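Local coordinates for protein AlyQ (Persicobacter sp. CCB-QB2, PDB 7D2A) that binds uronic acid sugars, probably those of alginate, through a family 32 carbohydrate-binding module, at residues D10-P24 against R35-L49. Residues are numbered along the deposited sequence; the frame is centred on the assembly and turned at random.
Sequences DIVAVTASAHDGNLP and RWSANGSGQYITFDL. With MAW (4-deoxy-alpha-L-erythro-hex-4-enopyranuronic acid), chain B.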
loop_
_atom_site.group_PDB
_atom_site.type_symbol
_atom_site.label_atom_id
_atom_site.label_comp_id
_atom_site.label_asym_id
_atom_site.label_seq_id
_atom_site.Cartn_x
_atom_site.Cartn_y
_atom_site.Cartn_z
ATOM N N ASP A 10 4.541 -9.882 -9.324
ATOM C CA ASP A 10 3.869 -8.915 -10.206
ATOM C C ASP A 10 2.550 -8.454 -9.587
ATOM O O ASP A 10 1.847 -9.283 -8.956
ATOM C CB ASP A 10 3.520 -9.518 -11.562
ATOM C CG ASP A 10 4.607 -9.417 -12.606
ATOM O OD1 ASP A 10 5.745 -9.067 -12.292
ATOM O OD2 ASP A 10 4.216 -9.700 -13.770
ATOM N N ILE A 11 2.237 -7.196 -9.810
ATOM C CA ILE A 11 0.911 -6.635 -9.461
ATOM C C ILE A 11 0.174 -6.395 -10.788
ATOM O O ILE A 11 0.606 -5.499 -11.567
ATOM C CB ILE A 11 1.032 -5.375 -8.580
ATOM C CG1 ILE A 11 1.692 -5.723 -7.237
ATOM C CG2 ILE A 11 -0.354 -4.742 -8.429
ATOM C CD1 ILE A 11 2.049 -4.521 -6.376
ATOM N N VAL A 12 -0.847 -7.209 -11.067
ATOM C CA VAL A 12 -1.481 -7.250 -12.419
ATOM C C VAL A 12 -2.517 -6.146 -12.578
ATOM O O VAL A 12 -2.909 -5.863 -13.737
ATOM C CB VAL A 12 -2.070 -8.627 -12.743
ATOM C CG1 VAL A 12 -1.014 -9.699 -12.516
ATOM C CG2 VAL A 12 -3.350 -8.927 -11.977
ATOM N N ALA A 13 -3.010 -5.566 -11.491
ATOM C CA ALA A 13 -4.064 -4.539 -11.510
ATOM C C ALA A 13 -4.026 -3.832 -10.154
ATOM O O ALA A 13 -3.673 -4.461 -9.128
ATOM C CB ALA A 13 -5.397 -5.200 -11.770
ATOM N N VAL A 14 -4.383 -2.560 -10.156
ATOM C CA VAL A 14 -4.559 -1.726 -8.952
ATOM C C VAL A 14 -5.861 -0.953 -9.099
ATOM O O VAL A 14 -6.149 -0.427 -10.180
ATOM C CB VAL A 14 -3.381 -0.751 -8.720
ATOM C CG1 VAL A 14 -3.402 -0.133 -7.346
ATOM C CG2 VAL A 14 -2.033 -1.377 -8.975
ATOM N N THR A 15 -6.649 -0.947 -8.055
ATOM C CA THR A 15 -7.855 -0.106 -7.954
ATOM C C THR A 15 -7.755 0.723 -6.690
ATOM O O THR A 15 -6.947 0.401 -5.787
ATOM C CB THR A 15 -9.121 -0.958 -7.957
ATOM O OG1 THR A 15 -9.138 -1.732 -6.762
ATOM C CG2 THR A 15 -9.228 -1.813 -9.199
ATOM N N ALA A 16 -8.699 1.634 -6.497
ATOM C CA ALA A 16 -8.746 2.391 -5.235
ATOM C C ALA A 16 -10.152 2.914 -4.971
ATOM O O ALA A 16 -10.917 3.066 -5.890
ATOM C CB ALA A 16 -7.764 3.538 -5.247
ATOM N N SER A 17 -10.406 3.234 -3.723
ATOM C CA SER A 17 -11.672 3.854 -3.259
ATOM C C SER A 17 -11.918 5.201 -3.945
ATOM O O SER A 17 -13.087 5.568 -4.082
ATOM C CB SER A 17 -11.701 3.964 -1.783
ATOM O OG SER A 17 -10.632 4.723 -1.276
ATOM N N ALA A 18 -10.854 5.944 -4.247
ATOM C CA ALA A 18 -10.902 7.315 -4.785
ATOM C C ALA A 18 -9.498 7.657 -5.236
ATOM O O ALA A 18 -8.512 6.962 -4.854
ATOM C CB ALA A 18 -11.365 8.274 -3.728
ATOM N N HIS A 19 -9.397 8.674 -6.082
ATOM C CA HIS A 19 -8.104 9.307 -6.396
ATOM C C HIS A 19 -8.378 10.705 -6.931
ATOM O O HIS A 19 -9.494 10.982 -7.319
ATOM C CB HIS A 19 -7.330 8.472 -7.413
ATOM C CG HIS A 19 -7.937 8.495 -8.772
ATOM N ND1 HIS A 19 -7.807 9.595 -9.630
ATOM C CD2 HIS A 19 -8.771 7.625 -9.405
ATOM C CE1 HIS A 19 -8.464 9.342 -10.747
ATOM N NE2 HIS A 19 -9.079 8.126 -10.660
ATOM N N ASP A 20 -7.371 11.553 -6.890
ATOM C CA ASP A 20 -7.524 12.974 -7.285
ATOM C C ASP A 20 -6.846 13.243 -8.617
ATOM O O ASP A 20 -6.602 14.422 -8.889
ATOM C CB ASP A 20 -6.904 13.847 -6.214
ATOM C CG ASP A 20 -5.399 13.890 -6.235
ATOM O OD1 ASP A 20 -4.816 12.938 -6.764
ATOM O OD2 ASP A 20 -4.829 14.881 -5.682
ATOM N N GLY A 21 -6.627 12.244 -9.454
ATOM C CA GLY A 21 -5.933 12.389 -10.732
ATOM C C GLY A 21 -4.552 11.786 -10.653
ATOM O O GLY A 21 -3.995 11.472 -11.700
ATOM N N ASN A 22 -4.053 11.600 -9.413
ATOM C CA ASN A 22 -2.822 10.837 -9.097
ATOM C C ASN A 22 -3.278 9.382 -8.997
ATOM O O ASN A 22 -3.841 9.017 -8.012
ATOM C CB ASN A 22 -2.105 11.369 -7.864
ATOM C CG ASN A 22 -1.557 12.750 -8.152
ATOM O OD1 ASN A 22 -0.563 12.906 -8.862
ATOM N ND2 ASN A 22 -2.199 13.747 -7.570
ATOM N N LEU A 23 -3.148 8.644 -10.081
ATOM C CA LEU A 23 -3.860 7.368 -10.287
ATOM C C LEU A 23 -3.298 6.262 -9.392
ATOM O O LEU A 23 -2.100 6.126 -9.238
ATOM C CB LEU A 23 -3.778 6.945 -11.755
ATOM C CG LEU A 23 -4.549 7.842 -12.703
ATOM C CD1 LEU A 23 -4.267 7.353 -14.108
ATOM C CD2 LEU A 23 -5.995 7.815 -12.331
ATOM N N PRO A 24 -4.141 5.253 -9.104
ATOM C CA PRO A 24 -3.697 4.067 -8.362
ATOM C C PRO A 24 -2.471 3.380 -8.960
ATOM O O PRO A 24 -1.516 3.000 -8.245
ATOM C CB PRO A 24 -4.964 3.224 -8.362
ATOM C CG PRO A 24 -6.067 4.227 -8.272
ATOM C CD PRO A 24 -5.608 5.276 -9.242
ATOM N N ARG A 35 2.640 9.284 -7.837
ATOM C CA ARG A 35 1.932 8.818 -6.635
ATOM C C ARG A 35 0.477 8.502 -6.953
ATOM O O ARG A 35 -0.097 9.006 -7.941
ATOM C CB ARG A 35 1.944 9.865 -5.517
ATOM C CG ARG A 35 1.146 11.116 -5.821
ATOM C CD ARG A 35 1.364 12.187 -4.784
ATOM N NE ARG A 35 0.546 13.366 -5.024
ATOM C CZ ARG A 35 0.946 14.457 -5.689
ATOM N NH1 ARG A 35 2.165 14.534 -6.225
ATOM N NH2 ARG A 35 0.129 15.495 -5.787
ATOM N N TRP A 36 -0.130 7.722 -6.055
ATOM C CA TRP A 36 -1.597 7.716 -5.882
ATOM C C TRP A 36 -1.925 8.638 -4.716
ATOM O O TRP A 36 -1.212 8.575 -3.671
ATOM C CB TRP A 36 -2.041 6.293 -5.524
ATOM C CG TRP A 36 -3.425 6.232 -4.956
ATOM C CD1 TRP A 36 -4.590 6.481 -5.590
ATOM C CD2 TRP A 36 -3.780 5.900 -3.605
ATOM N NE1 TRP A 36 -5.664 6.325 -4.764
ATOM C CE2 TRP A 36 -5.192 5.960 -3.527
ATOM C CE3 TRP A 36 -3.057 5.536 -2.468
ATOM C CZ2 TRP A 36 -5.901 5.643 -2.354
ATOM C CZ3 TRP A 36 -3.742 5.297 -1.298
ATOM C CH2 TRP A 36 -5.153 5.312 -1.250
ATOM N N SER A 37 -2.945 9.474 -4.853
ATOM C CA SER A 37 -3.432 10.330 -3.761
ATOM C C SER A 37 -4.937 10.173 -3.645
ATOM O O SER A 37 -5.638 10.317 -4.656
ATOM C CB SER A 37 -3.051 11.770 -3.942
ATOM O OG SER A 37 -1.645 11.986 -3.920
ATOM N N ALA A 38 -5.399 10.082 -2.420
ATOM C CA ALA A 38 -6.835 10.138 -2.084
ATOM C C ALA A 38 -6.958 10.789 -0.726
ATOM O O ALA A 38 -6.255 10.412 0.219
ATOM C CB ALA A 38 -7.457 8.753 -2.132
ATOM N N ASN A 39 -7.934 11.678 -0.605
ATOM C CA ASN A 39 -8.063 12.508 0.595
ATOM C C ASN A 39 -9.055 11.861 1.554
ATOM O O ASN A 39 -10.156 11.451 1.101
ATOM C CB ASN A 39 -8.481 13.929 0.245
ATOM C CG ASN A 39 -8.320 14.867 1.422
ATOM O OD1 ASN A 39 -7.556 14.640 2.364
ATOM N ND2 ASN A 39 -9.088 15.942 1.369
ATOM N N GLY A 40 -8.653 11.777 2.818
ATOM C CA GLY A 40 -9.555 11.392 3.905
ATOM C C GLY A 40 -9.210 10.075 4.546
ATOM O O GLY A 40 -8.768 9.118 3.876
ATOM N N SER A 41 -9.416 10.005 5.844
ATOM C CA SER A 41 -9.173 8.789 6.638
ATOM C C SER A 41 -10.135 7.701 6.164
ATOM O O SER A 41 -11.339 7.995 5.963
ATOM C CB SER A 41 -9.276 9.092 8.097
ATOM O OG SER A 41 -9.230 7.893 8.813
ATOM N N GLY A 42 -9.602 6.519 5.844
ATOM C CA GLY A 42 -10.382 5.354 5.421
ATOM C C GLY A 42 -10.320 5.095 3.923
ATOM O O GLY A 42 -10.922 4.075 3.472
ATOM N N GLN A 43 -9.709 5.978 3.142
ATOM C CA GLN A 43 -9.459 5.736 1.697
ATOM C C GLN A 43 -8.554 4.510 1.582
ATOM O O GLN A 43 -7.771 4.292 2.497
ATOM C CB GLN A 43 -8.790 6.930 1.020
ATOM C CG GLN A 43 -9.618 8.215 1.016
ATOM C CD GLN A 43 -10.693 8.260 -0.049
ATOM O OE1 GLN A 43 -11.119 7.259 -0.613
ATOM N NE2 GLN A 43 -11.209 9.454 -0.304
ATOM N N TYR A 44 -8.617 3.789 0.486
ATOM C CA TYR A 44 -7.785 2.570 0.335
ATOM C C TYR A 44 -7.438 2.299 -1.102
ATOM O O TYR A 44 -8.064 2.811 -2.029
ATOM C CB TYR A 44 -8.500 1.368 0.943
ATOM C CG TYR A 44 -9.894 1.107 0.466
ATOM C CD1 TYR A 44 -10.144 0.500 -0.743
ATOM C CD2 TYR A 44 -10.975 1.440 1.276
ATOM C CE1 TYR A 44 -11.440 0.185 -1.132
ATOM C CE2 TYR A 44 -12.264 1.101 0.905
ATOM C CZ TYR A 44 -12.506 0.483 -0.303
ATOM O OH TYR A 44 -13.800 0.221 -0.684
ATOM N N ILE A 45 -6.391 1.493 -1.264
ATOM C CA ILE A 45 -5.863 1.072 -2.569
ATOM C C ILE A 45 -5.664 -0.437 -2.529
ATOM O O ILE A 45 -5.157 -0.962 -1.500
ATOM C CB ILE A 45 -4.578 1.835 -2.922
ATOM C CG1 ILE A 45 -4.072 1.465 -4.308
ATOM C CG2 ILE A 45 -3.495 1.750 -1.806
ATOM C CD1 ILE A 45 -3.050 2.490 -4.826
ATOM N N THR A 46 -6.076 -1.123 -3.549
ATOM C CA THR A 46 -6.116 -2.598 -3.580
ATOM C C THR A 46 -5.275 -3.116 -4.725
ATOM O O THR A 46 -5.545 -2.789 -5.910
ATOM C CB THR A 46 -7.548 -3.146 -3.671
ATOM O OG1 THR A 46 -8.338 -2.463 -2.689
ATOM C CG2 THR A 46 -7.546 -4.641 -3.424
ATOM N N PHE A 47 -4.298 -3.957 -4.415
ATOM C CA PHE A 47 -3.341 -4.567 -5.352
ATOM C C PHE A 47 -3.752 -5.992 -5.626
ATOM O O PHE A 47 -4.062 -6.725 -4.674
ATOM C CB PHE A 47 -1.939 -4.543 -4.754
ATOM C CG PHE A 47 -1.556 -3.156 -4.388
ATOM C CD1 PHE A 47 -1.057 -2.274 -5.346
ATOM C CD2 PHE A 47 -1.784 -2.676 -3.120
ATOM C CE1 PHE A 47 -0.790 -0.967 -4.985
ATOM C CE2 PHE A 47 -1.508 -1.357 -2.775
ATOM C CZ PHE A 47 -1.037 -0.513 -3.728
ATOM N N ASP A 48 -3.786 -6.378 -6.902
ATOM C CA ASP A 48 -4.192 -7.721 -7.349
ATOM C C ASP A 48 -2.937 -8.457 -7.831
ATOM O O ASP A 48 -2.316 -7.978 -8.805
ATOM C CB ASP A 48 -5.237 -7.580 -8.443
ATOM C CG ASP A 48 -5.830 -8.868 -8.948
ATOM O OD1 ASP A 48 -5.426 -9.964 -8.482
ATOM O OD2 ASP A 48 -6.750 -8.740 -9.765
ATOM N N LEU A 49 -2.682 -9.641 -7.270
ATOM C CA LEU A 49 -1.542 -10.471 -7.708
ATOM C C LEU A 49 -1.941 -11.387 -8.859
ATOM O O LEU A 49 -1.008 -12.090 -9.411
ATOM C CB LEU A 49 -0.981 -11.280 -6.545
ATOM C CG LEU A 49 -0.509 -10.471 -5.340
ATOM C CD1 LEU A 49 0.105 -11.396 -4.274
ATOM C CD2 LEU A 49 0.482 -9.375 -5.724
HETATM C C1 MAW B . -2.694 17.740 -1.867
HETATM C C2 MAW B . -2.584 17.331 -3.281
HETATM O O2 MAW B . -1.321 17.702 -3.903
HETATM C C3 MAW B . -2.770 15.789 -3.300
HETATM O O3 MAW B . -2.373 15.240 -4.543
HETATM C C4 MAW B . -1.954 15.172 -2.153
HETATM C C5 MAW B . -1.366 15.880 -1.220
HETATM O O5 MAW B . -1.503 17.327 -1.177
HETATM C C6 MAW B . -0.603 15.337 -0.134
HETATM O O6A MAW B . -0.144 16.155 0.726
HETATM O O6B MAW B . -0.435 14.066 0.000
HETATM O O HOH W 1 1.646 -11.995 -9.119
HETATM O O HOH W 2 -9.722 -0.634 -4.182
HETATM O O HOH W 3 1.701 11.593 -9.455
#
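The indole of Trp36 lies beside Ala16, the end of strand 13-16, and against the loop that follows it, meeting Ala18, Leu23 and Pro24. Trp36 CB lies against the carbonyl O of Leu23. CG, anti to the backbone N (chi1 164°), carries the ring on to Pro24, whose CG meets Trp36 CD1 at 3.8 Å. Trp36 NE1 then donates to Ala18 O at 2.9 Å, in the ring plane and in the carbonyl plane. CE2 and CZ2 pass close to CB of Ala16, a residue small enough to sit beside a large indole, while CD1 of Ile45 rests on one ring face. A phenylalanine here would probably leave Ala18 O without its N-H donor and the loop less firmly held.

Ser17 suits the start of this loop because its OG accepts from Tyr44 N (2.8 Å); in the conformer given for Gln43, OG also donates to OE1. Ser17 CB stands over the centre of the Tyr44 ring, 3.7 Å from the centroid, a CH-pi contact. Before Ser17, strand 13-16 runs antiparallel to strand 43-49 as an outermost strand of the five-stranded sheet in this F5/8 type C, beta-sandwich domain. On the face carrying Val14, Ala16, Ile45 and Phe47, apolar side chains pack: Val14 CG1 presses tightly on Ile45 CG1 (3.5 Å). On the other face, a water bridges the hydroxyls of Thr15 and Thr46, the latter also bonded to Arg112.

At the sugar end, a carboxylate suits Asp20: OD2 accepts from O3 of the unsaturated uronic acid, OD1 from Asn22 N, forming an Asx turn, and from Asn22 ND2, steadying the amide stacked over the Arg35 guanidinium. That guanidinium can donate twice, from NH2 to the same O3 (2.8 Å, 175°) and from NE to Ser37 OG, itself bonded to Ser125.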